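Transcriptional regulator (Thermus thermophilus, PDB 2H0A) probably represses transcription as a regulator of the CcpA type, using a core with the periplasmic binding protein-like fold to sense an effector. Local coordinates at residues 15-20 and 231-236; 60-65 and 82-87; 93-98 and 257-262. One frame throughout, in Å; residues are numbered along the deposited sequence.

Contact 1: 15-20 and 231-236; sequences RRLVEG and QPVEAM
R16 NH2 is gripped by two acceptors of the opposing segment: the backbone O of Q231 at 3.0 Å, and OE1 of E234, which lies 3.1 Å from that same NH2. Both bonds are bent, and both acceptors lie tilted from the guanidinium plane. The E234 bond is one arm of a salt bridge that meets the carboxylate on its syn side. Its second arm, from R16 NE to E234 OE2, is weak at 3.4 Å, and the two planar groups stand 81° apart, nearly perpendicular and not coplanar. The bend of the arginine chain at chi3 (61°) swings the guanidinium across V233, whose CG2 sits over one face, 3.6 Å from NH1. The other end of the group is held from outside, since NH1 donates to D216 O and also bonds H218 ND1, so two backbone carbonyls, a carboxylate and a histidine nitrogen surround this buried cation. Next to this polar group, L17 CD1 meets V233 CG1 at 3.4 Å, the two side chains crossing at about a right angle. With no side chain on G20, its CA approaches E234 O to 3.3 Å in a CA-H...O contact. Helix 12-25 is thereby docked on the first turn of helix 233-248, while Q231 and P232 lean on L96 of strand 92-96, and M236 reaches V94 and F260 of the adjoining strands.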
ATOM      1  N   ARG A  15      -5.816 -10.103  -7.155  1.00 46.60           N
ATOM      2  CA  ARG A  15      -6.704  -9.912  -8.287  1.00 46.09           C
ATOM      3  C   ARG A  15      -6.724 -11.231  -9.043  1.00 45.95           C
ATOM      4  O   ARG A  15      -7.790 -11.762  -9.350  1.00 46.54           O
ATOM      5  CB  ARG A  15      -6.217  -8.799  -9.220  1.00 45.47           C
ATOM      6  CG  ARG A  15      -7.197  -8.521 -10.356  1.00 45.69           C
ATOM      7  CD  ARG A  15      -6.604  -7.688 -11.485  1.00 45.98           C
ATOM      8  NE  ARG A  15      -5.611  -8.424 -12.265  1.00 48.24           N
ATOM      9  CZ  ARG A  15      -5.871  -9.520 -12.972  1.00 49.58           C
ATOM     10  NH1 ARG A  15      -7.097 -10.023 -13.008  1.00 50.12           N
ATOM     11  NH2 ARG A  15      -4.898 -10.122 -13.637  1.00 51.27           N
ATOM     12  N   ARG A  16      -5.534 -11.761  -9.324  1.00 45.12           N
ATOM     13  CA  ARG A  16      -5.397 -13.024 -10.052  1.00 43.93           C
ATOM     14  C   ARG A  16      -6.004 -14.192  -9.294  1.00 43.00           C
ATOM     15  O   ARG A  16      -6.554 -15.107  -9.898  1.00 43.18           O
ATOM     16  CB  ARG A  16      -3.926 -13.333 -10.320  1.00 41.98           C
ATOM     17  CG  ARG A  16      -3.189 -12.267 -11.102  1.00 42.81           C
ATOM     18  CD  ARG A  16      -1.701 -12.565 -11.094  1.00 43.14           C
ATOM     19  NE  ARG A  16      -1.412 -13.848 -11.725  1.00 44.24           N
ATOM     20  CZ  ARG A  16      -0.249 -14.484 -11.643  1.00 42.40           C
ATOM     21  NH1 ARG A  16       0.753 -13.957 -10.951  1.00 40.33           N
ATOM     22  NH2 ARG A  16      -0.094 -15.651 -12.249  1.00 40.09           N
ATOM     23  N   LEU A  17      -5.894 -14.152  -7.970  1.00 42.71           N
ATOM     24  CA  LEU A  17      -6.410 -15.209  -7.111  1.00 41.96           C
ATOM     25  C   LEU A  17      -7.921 -15.301  -7.227  1.00 41.71           C
ATOM     26  O   LEU A  17      -8.477 -16.388  -7.361  1.00 41.41           O
ATOM     27  CB  LEU A  17      -6.021 -14.935  -5.658  1.00 42.13           C
ATOM     28  CG  LEU A  17      -5.932 -16.155  -4.741  1.00 44.10           C
ATOM     29  CD1 LEU A  17      -4.784 -17.045  -5.207  1.00 45.02           C
ATOM     30  CD2 LEU A  17      -5.698 -15.718  -3.309  1.00 43.98           C
ATOM     31  N   VAL A  18      -8.579 -14.148  -7.190  1.00 42.08           N
ATOM     32  CA  VAL A  18     -10.032 -14.069  -7.278  1.00 41.02           C
ATOM     33  C   VAL A  18     -10.534 -14.333  -8.688  1.00 42.31           C
ATOM     34  O   VAL A  18     -11.623 -14.870  -8.875  1.00 42.29           O
ATOM     35  CB  VAL A  18     -10.530 -12.694  -6.827  1.00 40.72           C
ATOM     36  CG1 VAL A  18     -12.008 -12.561  -7.129  1.00 41.30           C
ATOM     37  CG2 VAL A  18     -10.269 -12.505  -5.342  1.00 37.31           C
ATOM     38  N   GLU A  19      -9.756 -13.941  -9.689  1.00 43.79           N
ATOM     39  CA  GLU A  19     -10.161 -14.200 -11.059  1.00 46.12           C
ATOM     40  C   GLU A  19     -10.232 -15.713 -11.171  1.00 47.82           C
ATOM     41  O   GLU A  19     -11.121 -16.258 -11.829  1.00 48.67           O
ATOM     42  CB  GLU A  19      -9.129 -13.662 -12.049  1.00 47.38           C
ATOM     43  CG  GLU A  19      -9.513 -13.870 -13.512  1.00 51.05           C
ATOM     44  CD  GLU A  19      -8.499 -13.268 -14.479  1.00 54.48           C
ATOM     45  OE1 GLU A  19      -8.256 -12.043 -14.397  1.00 56.57           O
ATOM     46  OE2 GLU A  19      -7.947 -14.014 -15.322  1.00 55.43           O
ATOM     47  N   GLY A  20      -9.291 -16.381 -10.504  1.00 48.19           N
ATOM     48  CA  GLY A  20      -9.244 -17.830 -10.517  1.00 48.53           C
ATOM     49  C   GLY A  20     -10.450 -18.446  -9.839  1.00 49.99           C
ATOM     50  O   GLY A  20     -10.967 -19.459 -10.295  1.00 50.63           O
ATOM     51  N   GLN A 231       4.183 -17.952 -10.477  1.00 36.94           N
ATOM     52  CA  GLN A 231       3.233 -18.657  -9.628  1.00 36.79           C
ATOM     53  C   GLN A 231       1.924 -18.808 -10.406  1.00 36.61           C
ATOM     54  O   GLN A 231       1.511 -17.889 -11.101  1.00 35.85           O
ATOM     55  CB  GLN A 231       2.906 -17.861  -8.376  1.00 38.81           C
ATOM     56  CG  GLN A 231       4.017 -17.634  -7.395  1.00 42.22           C
ATOM     57  CD  GLN A 231       3.475 -17.063  -6.093  1.00 44.52           C
ATOM     58  OE1 GLN A 231       2.792 -17.759  -5.337  1.00 45.19           O
ATOM     59  NE2 GLN A 231       3.755 -15.789  -5.837  1.00 44.52           N
ATOM     60  N   PRO A 232       1.263 -19.978 -10.303  1.00 37.21           N
ATOM     61  CA  PRO A 232      -0.011 -20.233 -10.997  1.00 36.01           C
ATOM     62  C   PRO A 232      -1.144 -19.792 -10.081  1.00 35.71           C
ATOM     63  O   PRO A 232      -1.964 -20.603  -9.653  1.00 35.36           O
ATOM     64  CB  PRO A 232       0.013 -21.742 -11.190  1.00 36.33           C
ATOM     65  CG  PRO A 232       0.703 -22.210  -9.910  1.00 35.58           C
ATOM     66  CD  PRO A 232       1.831 -21.229  -9.752  1.00 35.76           C
ATOM     67  N   VAL A 233      -1.170 -18.497  -9.786  1.00 37.50           N
ATOM     68  CA  VAL A 233      -2.144 -17.902  -8.868  1.00 38.58           C
ATOM     69  C   VAL A 233      -3.622 -18.115  -9.196  1.00 39.44           C
ATOM     70  O   VAL A 233      -4.419 -18.387  -8.305  1.00 39.79           O
ATOM     71  CB  VAL A 233      -1.859 -16.394  -8.694  1.00 38.26           C
ATOM     72  CG1 VAL A 233      -2.693 -15.828  -7.571  1.00 38.55           C
ATOM     73  CG2 VAL A 233      -0.384 -16.181  -8.403  1.00 36.52           C
ATOM     74  N   GLU A 234      -3.994 -17.995 -10.461  1.00 40.25           N
ATOM     75  CA  GLU A 234      -5.383 -18.212 -10.840  1.00 40.86           C
ATOM     76  C   GLU A 234      -5.747 -19.667 -10.575  1.00 39.09           C
ATOM     77  O   GLU A 234      -6.762 -19.955  -9.936  1.00 39.36           O
ATOM     78  CB  GLU A 234      -5.601 -17.874 -12.319  1.00 43.36           C
ATOM     79  CG  GLU A 234      -5.241 -16.444 -12.679  1.00 48.47           C
ATOM     80  CD  GLU A 234      -3.760 -16.260 -12.957  1.00 52.62           C
ATOM     81  OE1 GLU A 234      -2.934 -16.871 -12.245  1.00 55.33           O
ATOM     82  OE2 GLU A 234      -3.416 -15.492 -13.884  1.00 54.60           O
ATOM     83  N   ALA A 235      -4.903 -20.578 -11.057  1.00 37.43           N
ATOM     84  CA  ALA A 235      -5.125 -22.016 -10.869  1.00 36.58           C
ATOM     85  C   ALA A 235      -5.219 -22.346  -9.378  1.00 35.37           C
ATOM     86  O   ALA A 235      -5.957 -23.252  -8.975  1.00 34.49           O
ATOM     87  CB  ALA A 235      -3.990 -22.814 -11.521  1.00 34.56           C
ATOM     88  N   MET A 236      -4.459 -21.609  -8.566  1.00 33.94           N
ATOM     89  CA  MET A 236      -4.470 -21.805  -7.120  1.00 32.59           C
ATOM     90  C   MET A 236      -5.834 -21.391  -6.567  1.00 32.72           C
ATOM     91  O   MET A 236      -6.371 -22.046  -5.681  1.00 31.33           O
ATOM     92  CB  MET A 236      -3.352 -20.986  -6.457  1.00 31.70           C
ATOM     93  CG  MET A 236      -1.936 -21.505  -6.729  1.00 29.33           C
ATOM     94  SD  MET A 236      -0.621 -20.481  -6.012  1.00 23.58           S
ATOM     95  CE  MET A 236      -1.016 -20.686  -4.315  1.00 24.07           C
TER

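Contact 2: 60-65 and 82-87; sequences ILASYD and VLVDAQ
Two neighbouring parallel strands of the N-terminal lobe's sheet make this contact, I60, L61 and A62 pairing with V82, L83 and V84 while their axes diverge by 27°. Three backbone bonds define the register: L61 N to V82 O at 3.1 Å, V84 N to L61 O at 2.9 Å, and S63 N to V84 O at 3.0 Å. On one face I60 lies alongside V82, CG1 to CG1 at 3.6 Å, and A62 CB touches V84 CG1; the other face carries L61 beside L83, with CD1 of L61 3.5 Å from CD2 of L83. Beyond the strand ends S63 OG donates to D85 OD2 at 2.7 Å, meeting the carboxylate from above its plane, 45° out; S63 OG also hydrogen-bonds Y14 OH. CG of D85 stands anti to the backbone N (chi1 -175°), which carries OD2 across to the serine. With an alanine in place of this aspartate, the S63 hydroxyl is likely to lose its carboxylate acceptor, and R131 its long, weak ion-pair partner. Helices 12-25 and 233-248 pack on the face of I60, A62, V82 and V84, through I21, L17, L243, L244 and A240, and strands 2-6 and 92-96 flank the pair in the sheet.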
ATOM      1  N   ILE A  60     -13.481 -18.913   1.695  1.00 60.26           N
ATOM      2  CA  ILE A  60     -12.151 -19.123   1.127  1.00 59.16           C
ATOM      3  C   ILE A  60     -11.214 -18.103   1.771  1.00 58.92           C
ATOM      4  O   ILE A  60     -11.333 -16.907   1.524  1.00 58.87           O
ATOM      5  CB  ILE A  60     -12.161 -18.908  -0.409  1.00 58.38           C
ATOM      6  CG1 ILE A  60     -13.057 -19.961  -1.074  1.00 57.43           C
ATOM      7  CG2 ILE A  60     -10.732 -18.956  -0.956  1.00 57.19           C
ATOM      8  CD1 ILE A  60     -13.193 -19.806  -2.568  1.00 54.90           C
ATOM      9  N   LEU A  61     -10.290 -18.575   2.602  1.00 58.87           N
ATOM     10  CA  LEU A  61      -9.357 -17.684   3.285  1.00 59.54           C
ATOM     11  C   LEU A  61      -8.043 -17.573   2.527  1.00 59.73           C
ATOM     12  O   LEU A  61      -7.408 -18.580   2.236  1.00 60.56           O
ATOM     13  CB  LEU A  61      -9.084 -18.192   4.697  1.00 59.82           C
ATOM     14  CG  LEU A  61      -9.017 -17.127   5.795  1.00 60.76           C
ATOM     15  CD1 LEU A  61      -8.499 -17.767   7.076  1.00 60.92           C
ATOM     16  CD2 LEU A  61      -8.110 -15.971   5.373  1.00 60.91           C
ATOM     17  N   ALA A  62      -7.624 -16.345   2.232  1.00 60.31           N
ATOM     18  CA  ALA A  62      -6.393 -16.124   1.478  1.00 60.11           C
ATOM     19  C   ALA A  62      -5.172 -15.617   2.258  1.00 60.61           C
ATOM     20  O   ALA A  62      -5.277 -14.755   3.131  1.00 59.90           O
ATOM     21  CB  ALA A  62      -6.682 -15.186   0.307  1.00 57.96           C
ATOM     22  N   SER A  63      -4.018 -16.184   1.909  1.00 62.79           N
ATOM     23  CA  SER A  63      -2.706 -15.845   2.464  1.00 63.32           C
ATOM     24  C   SER A  63      -2.504 -15.834   3.968  1.00 65.62           C
ATOM     25  O   SER A  63      -1.398 -16.071   4.429  1.00 64.30           O
ATOM     26  CB  SER A  63      -2.251 -14.501   1.905  1.00 61.44           C
ATOM     27  OG  SER A  63      -2.228 -14.533   0.491  1.00 57.84           O
ATOM     28  N   TYR A  64      -3.547 -15.561   4.742  1.00 69.99           N
ATOM     29  CA  TYR A  64      -3.390 -15.524   6.197  1.00 74.53           C
ATOM     30  C   TYR A  64      -4.166 -16.606   6.918  1.00 77.06           C
ATOM     31  O   TYR A  64      -5.356 -16.801   6.683  1.00 77.56           O
ATOM     32  CB  TYR A  64      -3.743 -14.134   6.711  1.00 76.06           C
ATOM     33  CG  TYR A  64      -2.846 -13.097   6.086  1.00 78.40           C
ATOM     34  CD1 TYR A  64      -3.102 -12.596   4.808  1.00 78.75           C
ATOM     35  CD2 TYR A  64      -1.685 -12.681   6.734  1.00 79.34           C
ATOM     36  CE1 TYR A  64      -2.215 -11.706   4.187  1.00 79.14           C
ATOM     37  CE2 TYR A  64      -0.795 -11.801   6.129  1.00 79.12           C
ATOM     38  CZ  TYR A  64      -1.060 -11.315   4.856  1.00 79.21           C
ATOM     39  OH  TYR A  64      -0.166 -10.455   4.253  1.00 78.07           O
ATOM     40  N   ASP A  65      -3.476 -17.298   7.818  1.00 80.53           N
ATOM     41  CA  ASP A  65      -4.057 -18.434   8.514  1.00 84.89           C
ATOM     42  C   ASP A  65      -5.052 -18.335   9.670  1.00 87.92           C
ATOM     43  O   ASP A  65      -6.221 -18.012   9.474  1.00 89.21           O
ATOM     44  CB  ASP A  65      -2.933 -19.401   8.920  1.00 83.57           C
ATOM     45  CG  ASP A  65      -3.461 -20.651   9.603  1.00 82.87           C
ATOM     46  OD1 ASP A  65      -4.593 -21.073   9.280  1.00 80.67           O
ATOM     47  OD2 ASP A  65      -2.746 -21.209  10.459  1.00 83.27           O
ATOM     48  N   VAL A  82     -11.963 -23.299   3.195  1.00 57.76           N
ATOM     49  CA  VAL A  82     -10.823 -23.786   2.435  1.00 56.81           C
ATOM     50  C   VAL A  82      -9.780 -22.676   2.319  1.00 56.66           C
ATOM     51  O   VAL A  82     -10.073 -21.586   1.821  1.00 57.01           O
ATOM     52  CB  VAL A  82     -11.256 -24.249   1.022  1.00 56.20           C
ATOM     53  CG1 VAL A  82     -11.997 -23.133   0.315  1.00 57.17           C
ATOM     54  CG2 VAL A  82     -10.042 -24.678   0.216  1.00 55.01           C
ATOM     55  N   LEU A  83      -8.571 -22.957   2.799  1.00 55.64           N
ATOM     56  CA  LEU A  83      -7.465 -22.001   2.764  1.00 54.51           C
ATOM     57  C   LEU A  83      -6.713 -22.052   1.443  1.00 53.44           C
ATOM     58  O   LEU A  83      -6.534 -23.122   0.869  1.00 54.24           O
ATOM     59  CB  LEU A  83      -6.464 -22.299   3.879  1.00 55.08           C
ATOM     60  CG  LEU A  83      -6.841 -22.048   5.333  1.00 57.12           C
ATOM     61  CD1 LEU A  83      -5.719 -22.545   6.225  1.00 57.79           C
ATOM     62  CD2 LEU A  83      -7.070 -20.567   5.558  1.00 59.28           C
ATOM     63  N   VAL A  84      -6.272 -20.895   0.969  1.00 51.22           N
ATOM     64  CA  VAL A  84      -5.509 -20.827  -0.263  1.00 50.74           C
ATOM     65  C   VAL A  84      -4.298 -19.947  -0.004  1.00 52.28           C
ATOM     66  O   VAL A  84      -4.418 -18.884   0.603  1.00 51.48           O
ATOM     67  CB  VAL A  84      -6.337 -20.251  -1.439  1.00 49.33           C
ATOM     68  CG1 VAL A  84      -6.807 -18.846  -1.121  1.00 48.93           C
ATOM     69  CG2 VAL A  84      -5.496 -20.264  -2.715  1.00 46.80           C
ATOM     70  N   ASP A  85      -3.136 -20.404  -0.466  1.00 54.04           N
ATOM     71  CA  ASP A  85      -1.878 -19.695  -0.267  1.00 55.38           C
ATOM     72  C   ASP A  85      -1.515 -19.793   1.206  1.00 56.24           C
ATOM     73  O   ASP A  85      -0.737 -18.997   1.724  1.00 54.99           O
ATOM     74  CB  ASP A  85      -2.009 -18.227  -0.661  1.00 57.20           C
ATOM     75  CG  ASP A  85      -0.693 -17.489  -0.576  1.00 58.93           C
ATOM     76  OD1 ASP A  85       0.206 -17.788  -1.387  1.00 59.59           O
ATOM     77  OD2 ASP A  85      -0.548 -16.622   0.310  1.00 60.50           O
ATOM     78  N   ALA A  86      -2.105 -20.779   1.876  1.00 58.56           N
ATOM     79  CA  ALA A  86      -1.870 -21.023   3.296  1.00 59.68           C
ATOM     80  C   ALA A  86      -2.024 -22.512   3.575  1.00 60.30           C
ATOM     81  O   ALA A  86      -2.556 -23.246   2.746  1.00 60.63           O
ATOM     82  CB  ALA A  86      -2.866 -20.228   4.136  1.00 59.40           C
ATOM     83  N   GLN A  87      -1.550 -22.954   4.734  1.00 61.95           N
ATOM     84  CA  GLN A  87      -1.645 -24.359   5.118  1.00 63.25           C
ATOM     85  C   GLN A  87      -2.187 -24.491   6.525  1.00 63.94           C
ATOM     86  O   GLN A  87      -1.896 -23.673   7.393  1.00 64.69           O
ATOM     87  CB  GLN A  87      -0.283 -25.040   5.076  1.00 62.99           C
ATOM     88  CG  GLN A  87       0.344 -25.130   3.717  1.00 65.35           C
ATOM     89  CD  GLN A  87       1.610 -25.949   3.753  1.00 68.18           C
ATOM     90  OE1 GLN A  87       1.583 -27.129   4.098  1.00 69.59           O
ATOM     91  NE2 GLN A  87       2.735 -25.328   3.404  1.00 69.59           N
TER

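Contact 3: 93-98 and 257-262; sequences SVYLDN and EVRFEP
S93 O accepts V258 N at 2.8 Å, the first of the bonds that tie strand 93-96 to strand 257-260 in parallel, with axes 18° apart. V94 turns to the face of V258 and F260, its CG2 meeting the F260 ring. Y95 uses both its backbone N and O on the same partner strand: its N donates to V258 O at 2.9 Å and its O receives F260 N at 2.7 Å. Its CG sits between the backbone N and the carbonyl carbon (chi1 60°), leaning the ring over the partner strand. R259 CA lies over one ring face, E257 CG at the edge, and the hydroxyl OH reaches E257 OE2 in a weak 3.0 Å bond. L96 CD1 lies 3.8 Å from F260 CB, and L96 also touches P262. D97 N closes the backbone series on F260 O at 3.0 Å. One carboxylate oxygen, D97 OD2, takes two donors of R259: NE at 3.0 Å, through the anti lone pair, and NH2 at 2.8 Å. The D97 carboxylate and R259 guanidinium planes stand 80° apart, and R259 NH2 also bridges to E261 OE2. This parallel pairing brings the late strand 257-265 into the sheet of the first lobe, as in the periplasmic binding protein-like fold. D97 OD1 caps L100 N of helix 99-109, V94 and F260 pack against helix 233-248, and strand 81-84 borders S93 and V94.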
ATOM      1  N   SER A  93      -6.303 -27.052   2.180  1.00 51.61           N
ATOM      2  CA  SER A  93      -5.393 -25.978   1.854  1.00 50.12           C
ATOM      3  C   SER A  93      -4.670 -26.138   0.533  1.00 49.90           C
ATOM      4  O   SER A  93      -4.108 -27.194   0.240  1.00 52.08           O
ATOM      5  CB  SER A  93      -4.345 -25.849   2.955  1.00 50.03           C
ATOM      6  OG  SER A  93      -4.937 -25.904   4.241  1.00 51.54           O
ATOM      7  N   VAL A  94      -4.689 -25.083  -0.269  1.00 47.73           N
ATOM      8  CA  VAL A  94      -3.960 -25.087  -1.521  1.00 45.46           C
ATOM      9  C   VAL A  94      -2.809 -24.122  -1.215  1.00 44.63           C
ATOM     10  O   VAL A  94      -2.987 -23.141  -0.494  1.00 44.39           O
ATOM     11  CB  VAL A  94      -4.851 -24.608  -2.709  1.00 44.58           C
ATOM     12  CG1 VAL A  94      -6.258 -24.392  -2.231  1.00 43.71           C
ATOM     13  CG2 VAL A  94      -4.275 -23.360  -3.364  1.00 45.26           C
ATOM     14  N   TYR A  95      -1.619 -24.422  -1.713  1.00 43.03           N
ATOM     15  CA  TYR A  95      -0.466 -23.568  -1.446  1.00 40.78           C
ATOM     16  C   TYR A  95       0.637 -23.841  -2.447  1.00 39.52           C
ATOM     17  O   TYR A  95       0.598 -24.834  -3.165  1.00 38.23           O
ATOM     18  CB  TYR A  95       0.071 -23.818  -0.036  1.00 39.48           C
ATOM     19  CG  TYR A  95       0.521 -25.240   0.173  1.00 39.06           C
ATOM     20  CD1 TYR A  95      -0.410 -26.259   0.404  1.00 40.12           C
ATOM     21  CD2 TYR A  95       1.870 -25.584   0.085  1.00 36.82           C
ATOM     22  CE1 TYR A  95      -0.007 -27.582   0.538  1.00 39.56           C
ATOM     23  CE2 TYR A  95       2.282 -26.908   0.213  1.00 36.91           C
ATOM     24  CZ  TYR A  95       1.338 -27.904   0.438  1.00 39.10           C
ATOM     25  OH  TYR A  95       1.729 -29.221   0.535  1.00 38.47           O
ATOM     26  N   LEU A  96       1.627 -22.952  -2.474  1.00 40.10           N
ATOM     27  CA  LEU A  96       2.754 -23.073  -3.384  1.00 41.54           C
ATOM     28  C   LEU A  96       4.027 -23.476  -2.661  1.00 43.39           C
ATOM     29  O   LEU A  96       4.216 -23.141  -1.497  1.00 44.79           O
ATOM     30  CB  LEU A  96       3.008 -21.739  -4.080  1.00 40.08           C
ATOM     31  CG  LEU A  96       4.007 -21.831  -5.233  1.00 39.29           C
ATOM     32  CD1 LEU A  96       3.226 -21.968  -6.519  1.00 40.26           C
ATOM     33  CD2 LEU A  96       4.892 -20.610  -5.283  1.00 37.07           C
ATOM     34  N   ASP A  97       4.901 -24.193  -3.358  1.00 45.29           N
ATOM     35  CA  ASP A  97       6.182 -24.593  -2.783  1.00 46.94           C
ATOM     36  C   ASP A  97       7.134 -23.414  -3.015  1.00 47.54           C
ATOM     37  O   ASP A  97       7.893 -23.398  -3.987  1.00 47.16           O
ATOM     38  CB  ASP A  97       6.731 -25.835  -3.489  1.00 47.83           C
ATOM     39  CG  ASP A  97       7.952 -26.415  -2.790  1.00 48.72           C
ATOM     40  OD1 ASP A  97       8.849 -25.648  -2.384  1.00 48.88           O
ATOM     41  OD2 ASP A  97       8.020 -27.651  -2.654  1.00 50.12           O
ATOM     42  N   ASN A  98       7.080 -22.426  -2.127  1.00 48.44           N
ATOM     43  CA  ASN A  98       7.927 -21.244  -2.243  1.00 49.33           C
ATOM     44  C   ASN A  98       9.413 -21.488  -2.046  1.00 48.60           C
ATOM     45  O   ASN A  98      10.224 -20.734  -2.569  1.00 47.11           O
ATOM     46  CB  ASN A  98       7.455 -20.166  -1.267  1.00 51.47           C
ATOM     47  CG  ASN A  98       6.343 -19.310  -1.844  1.00 52.93           C
ATOM     48  OD1 ASN A  98       6.586 -18.431  -2.677  1.00 53.03           O
ATOM     49  ND2 ASN A  98       5.113 -19.574  -1.417  1.00 53.08           N
ATOM     50  N   GLU A 257      -5.183 -31.364   1.027  1.00 45.21           N
ATOM     51  CA  GLU A 257      -4.068 -30.476   0.762  1.00 43.38           C
ATOM     52  C   GLU A 257      -3.632 -30.564  -0.703  1.00 42.58           C
ATOM     53  O   GLU A 257      -3.601 -31.650  -1.282  1.00 42.27           O
ATOM     54  CB  GLU A 257      -2.935 -30.870   1.708  1.00 43.29           C
ATOM     55  CG  GLU A 257      -1.618 -30.192   1.480  1.00 49.57           C
ATOM     56  CD  GLU A 257      -0.541 -30.698   2.426  1.00 52.15           C
ATOM     57  OE1 GLU A 257      -0.596 -30.372   3.634  1.00 52.59           O
ATOM     58  OE2 GLU A 257       0.358 -31.433   1.960  1.00 54.48           O
ATOM     59  N   VAL A 258      -3.326 -29.415  -1.303  1.00 41.74           N
ATOM     60  CA  VAL A 258      -2.878 -29.355  -2.697  1.00 41.95           C
ATOM     61  C   VAL A 258      -1.727 -28.362  -2.847  1.00 41.90           C
ATOM     62  O   VAL A 258      -1.859 -27.179  -2.534  1.00 42.49           O
ATOM     63  CB  VAL A 258      -4.031 -28.960  -3.658  1.00 41.29           C
ATOM     64  CG1 VAL A 258      -3.484 -28.705  -5.054  1.00 38.90           C
ATOM     65  CG2 VAL A 258      -5.055 -30.080  -3.725  1.00 40.84           C
ATOM     66  N   ARG A 259      -0.599 -28.865  -3.336  1.00 40.88           N
ATOM     67  CA  ARG A 259       0.612 -28.080  -3.509  1.00 40.65           C
ATOM     68  C   ARG A 259       0.958 -27.782  -4.967  1.00 41.31           C
ATOM     69  O   ARG A 259       1.028 -28.685  -5.809  1.00 42.89           O
ATOM     70  CB  ARG A 259       1.768 -28.815  -2.819  1.00 40.28           C
ATOM     71  CG  ARG A 259       3.167 -28.455  -3.267  1.00 38.85           C
ATOM     72  CD  ARG A 259       4.175 -29.373  -2.573  1.00 39.90           C
ATOM     73  NE  ARG A 259       5.528 -29.226  -3.103  1.00 40.51           N
ATOM     74  CZ  ARG A 259       5.933 -29.690  -4.282  1.00 41.90           C
ATOM     75  NH1 ARG A 259       5.094 -30.356  -5.069  1.00 41.37           N
ATOM     76  NH2 ARG A 259       7.175 -29.456  -4.687  1.00 40.94           N
ATOM     77  N   PHE A 260       1.169 -26.504  -5.259  1.00 40.69           N
ATOM     78  CA  PHE A 260       1.520 -26.074  -6.602  1.00 41.48           C
ATOM     79  C   PHE A 260       3.019 -25.808  -6.679  1.00 41.94           C
ATOM     80  O   PHE A 260       3.674 -25.657  -5.652  1.00 43.31           O
ATOM     81  CB  PHE A 260       0.734 -24.808  -6.973  1.00 40.82           C
ATOM     82  CG  PHE A 260      -0.705 -25.067  -7.329  1.00 39.95           C
ATOM     83  CD1 PHE A 260      -1.615 -25.489  -6.364  1.00 38.35           C
ATOM     84  CD2 PHE A 260      -1.151 -24.897  -8.639  1.00 39.99           C
ATOM     85  CE1 PHE A 260      -2.949 -25.734  -6.696  1.00 37.52           C
ATOM     86  CE2 PHE A 260      -2.489 -25.140  -8.983  1.00 38.91           C
ATOM     87  CZ  PHE A 260      -3.386 -25.557  -8.012  1.00 36.91           C
ATOM     88  N   GLU A 261       3.566 -25.768  -7.891  1.00 42.50           N
ATOM     89  CA  GLU A 261       4.994 -25.508  -8.066  1.00 43.81           C
ATOM     90  C   GLU A 261       5.216 -24.323  -8.985  1.00 41.69           C
ATOM     91  O   GLU A 261       4.545 -24.178  -9.999  1.00 40.50           O
ATOM     92  CB  GLU A 261       5.729 -26.721  -8.663  1.00 46.85           C
ATOM     93  CG  GLU A 261       5.654 -28.008  -7.853  1.00 52.83           C
ATOM     94  CD  GLU A 261       6.577 -29.102  -8.398  1.00 56.92           C
ATOM     95  OE1 GLU A 261       6.660 -29.259  -9.640  1.00 57.76           O
ATOM     96  OE2 GLU A 261       7.211 -29.814  -7.585  1.00 58.16           O
ATOM     97  N   PRO A 262       6.170 -23.455  -8.636  1.00 41.09           N
ATOM     98  CA  PRO A 262       6.486 -22.278  -9.442  1.00 41.16           C
ATOM     99  C   PRO A 262       7.434 -22.694 -10.563  1.00 41.49           C
ATOM    100  O   PRO A 262       8.065 -23.745 -10.487  1.00 43.19           O
ATOM    101  CB  PRO A 262       7.141 -21.353  -8.432  1.00 41.02           C
ATOM    102  CG  PRO A 262       7.902 -22.318  -7.581  1.00 41.28           C
ATOM    103  CD  PRO A 262       6.911 -23.435  -7.364  1.00 41.65           C
TER

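From the N terminus, helix 12-25 supplies the first half of contact 1, whose partner arrives 211 residues later at the start of helix 233-248. Within that span contact 2 opens and closes over a short loop, joining strands 58-62 and 81-84. Strand 92-96 follows directly, beside 81-84 in the same sheet, with probable backbone bonds from D85 N to V94 O and from V94 N to L83 O. Contact 3 opens inside contact 1 but closes beyond it, on strand 257-265, so these two cross. Helix 233-248 thus links them: the backbone O of M236 packs against V84 and V94, binding helix layer and sheet into one lobe.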